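Local coordinates for necrotic enteritis toxin B (PDB 4I0N), which is a pore-forming toxin with the alpha-hemolysin fold, probably assembling in target membranes into a ring whose beta-barrel crosses the bilayer, at residues G178-I181 and D182-H185; L252-T256 and T257-G261. All coordinates share one frame; numbering follows the deposited sequence.

Contact 1 of 2, residues G178-I181 and D182-H185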
ATOM      1  N   GLY A 178     -23.344   3.183  -3.242  1.00 15.38           N
ATOM      2  CA  GLY A 178     -23.522   2.312  -2.084  1.00 14.95           C
ATOM      3  C   GLY A 178     -23.530   0.828  -2.386  1.00 14.32           C
ATOM      4  O   GLY A 178     -23.966   0.045  -1.546  1.00 15.83           O
ATOM      5  N   TYR A 179     -23.070   0.423  -3.572  1.00 13.42           N
ATOM      6  CA  TYR A 179     -22.979  -1.008  -3.890  1.00 12.64           C
ATOM      7  C   TYR A 179     -21.667  -1.583  -3.396  1.00 12.32           C
ATOM      8  O   TYR A 179     -20.621  -0.957  -3.500  1.00 11.97           O
ATOM      9  CB  TYR A 179     -23.153  -1.244  -5.391  1.00 12.76           C
ATOM     10  CG  TYR A 179     -24.556  -0.933  -5.834  1.00 14.21           C
ATOM     11  CD1 TYR A 179     -25.650  -1.639  -5.310  1.00 14.66           C
ATOM     12  CD2 TYR A 179     -24.801   0.084  -6.757  1.00 14.74           C
ATOM     13  CE1 TYR A 179     -26.966  -1.323  -5.717  1.00 17.58           C
ATOM     14  CE2 TYR A 179     -26.087   0.398  -7.149  1.00 17.62           C
ATOM     15  CZ  TYR A 179     -27.155  -0.308  -6.639  1.00 19.08           C
ATOM     16  OH  TYR A 179     -28.420   0.032  -7.045  1.00 22.13           O
ATOM     17  N   ASN A 180     -21.719  -2.785  -2.853  1.00 11.68           N
ATOM     18  CA  ASN A 180     -20.499  -3.409  -2.351  1.00 11.02           C
ATOM     19  C   ASN A 180     -20.453  -4.861  -2.836  1.00 10.59           C
ATOM     20  O   ASN A 180     -21.360  -5.322  -3.526  1.00 10.70           O
ATOM     21  CB  ASN A 180     -20.476  -3.309  -0.812  1.00 10.87           C
ATOM     22  CG  ASN A 180     -21.710  -3.944  -0.160  1.00 11.44           C
ATOM     23  OD1 ASN A 180     -21.997  -5.116  -0.370  1.00 14.04           O
ATOM     24  ND2 ASN A 180     -22.466  -3.147   0.602  1.00 11.88           N
ATOM     25  N   ILE A 181     -19.407  -5.597  -2.480  1.00 10.77           N
ATOM     26  CA  ILE A 181     -19.275  -6.969  -2.992  1.00 11.40           C
ATOM     27  C   ILE A 181     -20.375  -7.929  -2.525  1.00 12.19           C
ATOM     28  O   ILE A 181     -20.495  -9.027  -3.073  1.00 12.80           O
ATOM     29  CB  ILE A 181     -17.877  -7.592  -2.688  1.00 11.00           C
ATOM     30  CG1 ILE A 181     -17.710  -7.799  -1.182  1.00 11.08           C
ATOM     31  CG2 ILE A 181     -16.745  -6.713  -3.298  1.00 12.22           C
ATOM     32  CD1 ILE A 181     -16.381  -8.453  -0.784  1.00 12.93           C
ATOM     33  N   ASP A 182     -21.143  -7.538  -1.506  1.00 12.64           N
ATOM     34  CA  ASP A 182     -22.274  -8.356  -1.061  1.00 13.96           C
ATOM     35  C   ASP A 182     -23.635  -7.907  -1.578  1.00 14.13           C
ATOM     36  O   ASP A 182     -24.639  -8.541  -1.254  1.00 14.56           O
ATOM     37  CB  ASP A 182     -22.321  -8.436   0.471  1.00 14.53           C
ATOM     38  CG  ASP A 182     -21.077  -9.083   1.058  1.00 17.94           C
ATOM     39  OD1 ASP A 182     -20.754 -10.238   0.678  1.00 20.95           O
ATOM     40  OD2 ASP A 182     -20.427  -8.429   1.893  1.00 20.55           O
ATOM     41  N   SER A 183     -23.699  -6.817  -2.358  1.00 13.96           N
ATOM     42  CA  SER A 183     -25.000  -6.257  -2.762  1.00 14.04           C
ATOM     43  C   SER A 183     -25.767  -7.267  -3.603  1.00 15.45           C
ATOM     44  O   SER A 183     -25.174  -7.983  -4.408  1.00 15.43           O
ATOM     45  CB  SER A 183     -24.850  -4.927  -3.526  1.00 14.56           C
ATOM     46  OG  SER A 183     -24.307  -3.928  -2.680  1.00 12.26           O
ATOM     47  N   TYR A 184     -27.071  -7.356  -3.381  1.00 16.62           N
ATOM     48  CA  TYR A 184     -27.881  -8.338  -4.090  1.00 18.84           C
ATOM     49  C   TYR A 184     -29.327  -7.901  -4.227  1.00 19.56           C
ATOM     50  O   TYR A 184     -30.003  -7.606  -3.239  1.00 20.73           O
ATOM     51  CB  TYR A 184     -27.781  -9.737  -3.435  1.00 20.07           C
ATOM     52  CG  TYR A 184     -28.587 -10.768  -4.190  1.00 23.25           C
ATOM     53  CD1 TYR A 184     -28.122 -11.283  -5.398  1.00 23.51           C
ATOM     54  CD2 TYR A 184     -29.840 -11.193  -3.720  1.00 25.85           C
ATOM     55  CE1 TYR A 184     -28.870 -12.215  -6.123  1.00 25.09           C
ATOM     56  CE2 TYR A 184     -30.598 -12.124  -4.438  1.00 28.60           C
ATOM     57  CZ  TYR A 184     -30.098 -12.635  -5.635  1.00 29.36           C
ATOM     58  OH  TYR A 184     -30.833 -13.554  -6.354  1.00 31.65           O
ATOM     59  N   HIS A 185     -29.772  -7.838  -5.478  1.00 19.55           N
ATOM     60  CA  HIS A 185     -31.145  -7.549  -5.835  1.00 20.25           C
ATOM     61  C   HIS A 185     -31.699  -8.811  -6.500  1.00 20.56           C
ATOM     62  O   HIS A 185     -31.025  -9.433  -7.338  1.00 19.21           O
ATOM     63  CB  HIS A 185     -31.174  -6.366  -6.814  1.00 19.76           C
ATOM     64  CG  HIS A 185     -32.548  -5.855  -7.128  1.00 21.16           C
ATOM     65  ND1 HIS A 185     -33.445  -6.543  -7.918  1.00 21.02           N
ATOM     66  CD2 HIS A 185     -33.155  -4.690  -6.797  1.00 22.49           C
ATOM     67  CE1 HIS A 185     -34.560  -5.841  -8.031  1.00 23.21           C
ATOM     68  NE2 HIS A 185     -34.407  -4.711  -7.363  1.00 22.58           N
TER

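Contact 2 of 2, residues L252-T256 and T257-G261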
ATOM      1  N   LEU A 252     -21.474  -9.629 -15.975  1.00 13.72           N
ATOM      2  CA  LEU A 252     -22.829  -9.282 -16.402  1.00 14.18           C
ATOM      3  C   LEU A 252     -23.348 -10.343 -17.358  1.00 14.91           C
ATOM      4  O   LEU A 252     -22.642 -10.739 -18.295  1.00 14.60           O
ATOM      5  CB  LEU A 252     -22.851  -7.938 -17.140  1.00 14.57           C
ATOM      6  CG  LEU A 252     -22.543  -6.691 -16.310  1.00 14.12           C
ATOM      7  CD1 LEU A 252     -22.405  -5.462 -17.214  1.00 15.56           C
ATOM      8  CD2 LEU A 252     -23.576  -6.492 -15.202  1.00 15.95           C
ATOM      9  N   ASN A 253     -24.558 -10.818 -17.083  1.00 15.64           N
ATOM     10  CA  ASN A 253     -25.285 -11.731 -17.972  1.00 17.01           C
ATOM     11  C   ASN A 253     -26.656 -11.152 -18.314  1.00 17.69           C
ATOM     12  O   ASN A 253     -27.423 -10.749 -17.429  1.00 16.29           O
ATOM     13  CB  ASN A 253     -25.482 -13.107 -17.318  1.00 17.56           C
ATOM     14  CG  ASN A 253     -24.199 -13.895 -17.179  1.00 19.69           C
ATOM     15  OD1 ASN A 253     -23.728 -14.503 -18.136  1.00 24.04           O
ATOM     16  ND2 ASN A 253     -23.646 -13.925 -15.972  1.00 21.35           N
ATOM     17  N   TRP A 254     -26.979 -11.125 -19.605  1.00 19.18           N
ATOM     18  CA  TRP A 254     -28.285 -10.656 -20.037  1.00 20.55           C
ATOM     19  C   TRP A 254     -29.342 -11.728 -19.785  1.00 22.01           C
ATOM     20  O   TRP A 254     -29.192 -12.875 -20.229  1.00 22.53           O
ATOM     21  CB  TRP A 254     -28.262 -10.266 -21.523  1.00 20.67           C
ATOM     22  CG  TRP A 254     -29.602  -9.810 -22.030  1.00 21.37           C
ATOM     23  CD1 TRP A 254     -30.453 -10.516 -22.838  1.00 21.58           C
ATOM     24  CD2 TRP A 254     -30.260  -8.565 -21.745  1.00 21.18           C
ATOM     25  NE1 TRP A 254     -31.586  -9.783 -23.081  1.00 21.99           N
ATOM     26  CE2 TRP A 254     -31.497  -8.585 -22.424  1.00 21.55           C
ATOM     27  CE3 TRP A 254     -29.923  -7.436 -20.981  1.00 20.90           C
ATOM     28  CZ2 TRP A 254     -32.396  -7.517 -22.374  1.00 21.91           C
ATOM     29  CZ3 TRP A 254     -30.815  -6.372 -20.934  1.00 21.03           C
ATOM     30  CH2 TRP A 254     -32.041  -6.423 -21.626  1.00 21.11           C
ATOM     31  N   GLU A 255     -30.405 -11.351 -19.079  1.00 22.77           N
ATOM     32  CA  GLU A 255     -31.476 -12.292 -18.733  1.00 24.25           C
ATOM     33  C   GLU A 255     -32.821 -11.876 -19.310  1.00 25.09           C
ATOM     34  O   GLU A 255     -33.733 -11.437 -18.595  1.00 24.94           O
ATOM     35  CB  GLU A 255     -31.549 -12.506 -17.225  1.00 24.18           C
ATOM     36  CG  GLU A 255     -30.266 -13.087 -16.670  1.00 26.43           C
ATOM     37  CD  GLU A 255     -30.424 -13.706 -15.310  1.00 31.18           C
ATOM     38  OE1 GLU A 255     -31.424 -13.400 -14.607  1.00 34.49           O
ATOM     39  OE2 GLU A 255     -29.526 -14.489 -14.930  1.00 32.10           O
ATOM     40  N   THR A 256     -32.909 -12.027 -20.628  1.00 25.92           N
ATOM     41  CA  THR A 256     -34.114 -11.762 -21.427  1.00 27.16           C
ATOM     42  C   THR A 256     -34.580 -10.306 -21.426  1.00 26.76           C
ATOM     43  O   THR A 256     -34.704  -9.701 -22.487  1.00 27.71           O
ATOM     44  CB  THR A 256     -35.266 -12.721 -21.078  1.00 28.09           C
ATOM     45  OG1 THR A 256     -34.752 -14.054 -21.011  1.00 29.96           O
ATOM     46  CG2 THR A 256     -36.376 -12.646 -22.139  1.00 30.25           C
ATOM     47  N   THR A 257     -34.833  -9.749 -20.245  1.00 25.92           N
ATOM     48  CA  THR A 257     -35.394  -8.406 -20.152  1.00 25.52           C
ATOM     49  C   THR A 257     -34.519  -7.400 -19.406  1.00 24.23           C
ATOM     50  O   THR A 257     -34.790  -6.194 -19.443  1.00 24.21           O
ATOM     51  CB  THR A 257     -36.804  -8.459 -19.547  1.00 26.37           C
ATOM     52  OG1 THR A 257     -36.786  -9.304 -18.388  1.00 27.05           O
ATOM     53  CG2 THR A 257     -37.779  -9.039 -20.570  1.00 27.20           C
ATOM     54  N   GLN A 258     -33.460  -7.896 -18.754  1.00 22.69           N
ATOM     55  CA  GLN A 258     -32.535  -7.047 -18.008  1.00 21.28           C
ATOM     56  C   GLN A 258     -31.190  -7.719 -17.792  1.00 20.33           C
ATOM     57  O   GLN A 258     -31.047  -8.933 -17.951  1.00 19.88           O
ATOM     58  CB  GLN A 258     -33.118  -6.609 -16.644  1.00 20.71           C
ATOM     59  CG  GLN A 258     -33.391  -7.744 -15.664  1.00 21.19           C
ATOM     60  CD  GLN A 258     -34.669  -8.498 -15.974  1.00 25.11           C
ATOM     61  OE1 GLN A 258     -35.683  -7.905 -16.350  1.00 25.74           O
ATOM     62  NE2 GLN A 258     -34.623  -9.813 -15.827  1.00 26.30           N
ATOM     63  N   TRP A 259     -30.216  -6.895 -17.426  1.00 19.82           N
ATOM     64  CA  TRP A 259     -28.922  -7.354 -16.988  1.00 19.76           C
ATOM     65  C   TRP A 259     -28.940  -7.856 -15.545  1.00 20.19           C
ATOM     66  O   TRP A 259     -29.619  -7.290 -14.685  1.00 19.66           O
ATOM     67  CB  TRP A 259     -27.920  -6.206 -17.098  1.00 18.74           C
ATOM     68  CG  TRP A 259     -27.522  -5.922 -18.500  1.00 17.71           C
ATOM     69  CD1 TRP A 259     -27.908  -4.860 -19.274  1.00 16.00           C
ATOM     70  CD2 TRP A 259     -26.662  -6.722 -19.306  1.00 16.62           C
ATOM     71  NE1 TRP A 259     -27.306  -4.947 -20.522  1.00 17.06           N
ATOM     72  CE2 TRP A 259     -26.553  -6.088 -20.572  1.00 15.83           C
ATOM     73  CE3 TRP A 259     -25.966  -7.922 -19.088  1.00 17.24           C
ATOM     74  CZ2 TRP A 259     -25.764  -6.615 -21.615  1.00 15.99           C
ATOM     75  CZ3 TRP A 259     -25.188  -8.444 -20.115  1.00 15.69           C
ATOM     76  CH2 TRP A 259     -25.102  -7.792 -21.371  1.00 17.24           C
ATOM     77  N   ARG A 260     -28.154  -8.898 -15.288  1.00 12.86           N
ATOM     78  CA  ARG A 260     -27.919  -9.396 -13.926  1.00 13.30           C
ATOM     79  C   ARG A 260     -26.408  -9.425 -13.649  1.00 13.60           C
ATOM     80  O   ARG A 260     -25.624  -9.960 -14.462  1.00 13.59           O
ATOM     81  CB  ARG A 260     -28.502 -10.805 -13.764  1.00 14.50           C
ATOM     82  CG  ARG A 260     -28.352 -11.405 -12.373  1.00 16.14           C
ATOM     83  CD  ARG A 260     -29.203 -12.661 -12.283  1.00 22.10           C
ATOM     84  NE  ARG A 260     -29.090 -13.354 -11.016  1.00 27.27           N
ATOM     85  CZ  ARG A 260     -29.850 -13.100  -9.957  1.00 28.20           C
ATOM     86  NH1 ARG A 260     -29.687 -13.804  -8.842  1.00 31.79           N
ATOM     87  NH2 ARG A 260     -30.764 -12.152 -10.009  1.00 27.43           N
ATOM     88  N   GLY A 261     -26.003  -8.877 -12.504  1.00 13.44           N
ATOM     89  CA  GLY A 261     -24.550  -8.819 -12.176  1.00 13.44           C
ATOM     90  C   GLY A 261     -24.186  -9.798 -11.080  1.00 13.49           C
ATOM     91  O   GLY A 261     -25.002 -10.087 -10.207  1.00 12.45           O
TER
HETATM   92  O   HOH W   1     -24.338 -12.335 -13.765  1.00 17.33           O
HETATM   93  O   HOH W   2     -32.643 -10.949 -13.938  1.00 28.21           O

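Contact 1 of 2, residues G178-I181 and D182-H185
N180 and S183 meet across a tight reversal of the chain, S183 using its hydroxyl and its amide, N180 its amide and its carbonyl. The amide of N180 points almost straight at the S183 hydroxyl, with N180 N to S183 OG at 2.8 Å and 172° at the hydrogen. In return, the S183 amide donates to the carbonyl of N180 (S183 N to N180 O 3.0 Å), approaching from above the carbonyl plane rather than along a lone pair. The same carbonyl takes a second donor from outside the turn, ND2 of N190, so N180 O is gripped by two bonds.

The third bond comes from the asparagine side chain. Its CG sits between the backbone N and the carbonyl carbon (chi1 57°), which folds the amide back over the turn and lets OD1 accept the amide of D182. This bond lies in the plane of the side-chain carbonyl but is bent, 136° at the hydrogen, with D182 N to N180 OD1 at 2.8 Å. The amides of N180, D182 and S183 are thus all satisfied within these four residues.

The S183 hydroxyl also lies in the plane of the Y179 ring, at its edge, 3.7 Å from Y179 CD1, while the tyrosine packs on Q191 and L192. I181 and D182 run side by side at the corner; I181 reaches W81 and E83 of strand 76-92, whereas the D182 carboxylate is on the exposed side. With the N180 amide donating to S183 OG to close it from the other end, this is a type I beta turn with an Asx turn on its first residues, in the surface loop between strand 165-172 and helix 214-217.

Contact 2 of 2, residues L252-T256 and T257-G261
W254 carries CG anti to its backbone N (chi1 178°), whereas W259 turns CG anti to the carbonyl carbon (chi1 -74°), and these two rotations bring the indoles together on one face of the strand pair. They form a T-shaped stack: the six-membered edge of W254 is directed at the face of the W259 five-membered ring, centroids 4.8 Å apart and planes at 73°. W254 CB adds a CH-pi contact, 4.0 Å from the centroid of the W259 six-membered ring. The W254 indole is covered on one face by the backbone of T257 and Q258, its CZ3 coming within 3.4 Å of Q258 C, and L252 CB abuts CE3 of W259.

All this belongs to a beta hairpin, strands 236-255 and 258-279, in which N253 and R260 form a hydrogen-bonded pair (N253 N to R260 O 3.0 Å, R260 N to N253 O 2.9 Å). At its tip T256 makes a classic gamma turn, with T257 N reaching E255 O at 2.6 Å.

The opposite face is polar. The E255 carboxylate lies against the extended R260 chain, OE2 being 3.2 Å from R260 CD, but the charged ends do not form a salt bridge. The guanidinium is instead taken up by Y184 OH and the carbonyl oxygens of A186 and I187. One water joins E255 OE1 to Q258 NE2, and another joins N253 ND2 to R260 O. T257 OG1 donates to Q258 OE1 at 2.7 Å, from above the amide plane, holding the far end of the glutamine toward the hairpin tip.

Contact 1 precedes contact 2 in the chain, and their centres lie about 16 Å apart on the same side of the molecule. The two meet directly through Y184 and R260: Y184 OH and R260 NH1 are 2.8 Å apart, probably a hydrogen bond. H185 O merely packs against R260 NH2, 3.8 Å away. The residues just after the N180-S183 turn thereby reach the R260 side of the 252-261 hairpin. Both belong to the part of the fold corresponding probably to the membrane-facing rim of alpha-hemolysin relatives. Neither touches the magnesium-binding residue D30, although G178 lies about 5 Å, nearest atoms, from another bound magnesium ion.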